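Local atomic coordinates of 2-c-methyl-d-erythritol 4-phosphate cytidylyltransferase (Streptococcus pneumoniae, PDB entry 2VSH), a protein that transfers the cytidylyl group of CTP to D-ribitol 5-phosphate, making the CDP-activated ribitol used for teichoic acid precursors. Residues K219-T222 with V223-K227. Residues are numbered along the deposited sequence; the frame is centred on the assembly and turned at random.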
# COMPACT_ATOMS: atom_id res chain seq x y z
N LYS A 219 -1.21 9.96 2.84
CA LYS A 219 -1.74 9.94 4.19
C LYS A 219 -0.55 9.88 5.15
O LYS A 219 0.25 8.95 5.10
CB LYS A 219 -2.66 8.74 4.39
CG LYS A 219 -3.41 8.78 5.70
CD LYS A 219 -4.34 7.59 5.88
CE LYS A 219 -5.36 7.91 6.95
NZ LYS A 219 -6.11 6.70 7.35
N ILE A 220 -0.41 10.89 6.01
CA ILE A 220 0.76 10.95 6.89
C ILE A 220 0.43 10.19 8.17
O ILE A 220 -0.18 10.73 9.08
CB ILE A 220 1.22 12.41 7.17
CG1 ILE A 220 1.50 13.14 5.86
CG2 ILE A 220 2.46 12.42 8.08
CD1 ILE A 220 1.60 14.66 5.97
N THR A 221 0.83 8.92 8.20
CA THR A 221 0.53 8.00 9.29
C THR A 221 1.78 7.68 10.10
O THR A 221 1.78 7.77 11.33
CB THR A 221 -0.09 6.67 8.73
OG1 THR A 221 -1.40 6.95 8.23
CG2 THR A 221 -0.18 5.60 9.80
N THR A 222 2.85 7.30 9.41
CA THR A 222 4.06 6.85 10.06
C THR A 222 5.14 7.93 9.96
O THR A 222 5.01 8.88 9.19
CB THR A 222 4.61 5.55 9.40
OG1 THR A 222 5.11 5.86 8.10
CG2 THR A 222 3.53 4.46 9.29
N VAL A 223 6.20 7.78 10.74
CA VAL A 223 7.34 8.71 10.68
C VAL A 223 8.02 8.67 9.30
O VAL A 223 8.62 9.66 8.87
CB VAL A 223 8.36 8.47 11.84
CG1 VAL A 223 9.21 9.71 12.09
CG2 VAL A 223 7.64 8.11 13.12
N THR A 224 7.92 7.54 8.59
CA THR A 224 8.34 7.47 7.18
C THR A 224 7.46 8.36 6.29
O THR A 224 7.97 9.07 5.43
CB THR A 224 8.35 6.02 6.67
OG1 THR A 224 9.34 5.28 7.39
CG2 THR A 224 8.67 5.95 5.17
N ASP A 225 6.15 8.32 6.50
CA ASP A 225 5.24 9.18 5.72
C ASP A 225 5.56 10.65 5.96
O ASP A 225 5.50 11.46 5.03
CB ASP A 225 3.78 8.92 6.09
CG ASP A 225 3.35 7.52 5.77
OD1 ASP A 225 3.93 6.92 4.85
OD2 ASP A 225 2.44 7.02 6.45
N LEU A 226 5.91 10.98 7.20
CA LEU A 226 6.31 12.33 7.58
C LEU A 226 7.54 12.80 6.79
O LEU A 226 7.58 13.94 6.33
CB LEU A 226 6.63 12.37 9.08
CG LEU A 226 6.28 13.58 9.97
CD1 LEU A 226 7.34 13.74 11.04
CD2 LEU A 226 6.07 14.89 9.20
N LYS A 227 8.53 11.92 6.66
CA LYS A 227 9.75 12.19 5.87
C LYS A 227 9.41 12.46 4.41
O LYS A 227 9.93 13.39 3.81
CB LYS A 227 10.70 11.00 5.91
CG LYS A 227 11.18 10.55 7.27
CD LYS A 227 12.19 9.41 7.06
CE LYS A 227 12.68 8.84 8.38
NZ LYS A 227 13.62 7.70 8.14
O HOH W 1 5.26 4.07 6.08
O HOH W 2 7.81 4.43 9.57
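Two first torsions set up the capping box between Thr222 and Asp225. In Thr222, OG1 sits between the backbone N and the carbonyl carbon (chi1 70°), turned forward over the first turn of helix 223-232; in Asp225, CG lies beside its own N and anti to the carbonyl carbon (chi1 -62°), which sends the carboxylate back toward the loop. The exchange is reciprocal: Asp225 N gives its hydrogen to Thr222 OG1 at 3.1 Å, while Thr222 N donates to Asp225 OD2 at 3.0 Å. Threonine suits the N-cap because its short hydroxyl can take the place of the missing carbonyl acceptor, and from aspartate three residues on the carboxylate reaches back far enough to return the bond.

Asp225 OD2 is gripped twice. Thr221 N donates to the anti lone pair of Asp225 OD2 at 3.0 Å, whereas Thr222 N comes from above the carboxylate plane, yet along a fairly straight N-H line of 166°. Two amides from successive residues thus hold the carboxylate in place, and its negative charge at the helix N-terminus would probably be favoured by the helix dipole. The first i to i+4 backbone bond of the helix runs from Leu226 N to Thr222 O, 3.0 Å. On the solvent side, a water lies 2.7 Å from Thr222 OG1, and another bridges Thr224 OG1 and, weakly, Thr222 OG1.

Ile220 adds a light apolar contact: its branch methyl CG2 rests 4.3 Å from Leu226 CB. A buried apolar side chain suits the inner side of the turn, having no polar atoms that need partners, and it also packs on Pro117. The cap ends the loop that follows strand 208-212, with Lys219 near Arg86, which probably takes part in binding CTP, and starts the C-terminal helix 223-232, where Thr224 and Lys227 pack on Ile228 of the second subunit.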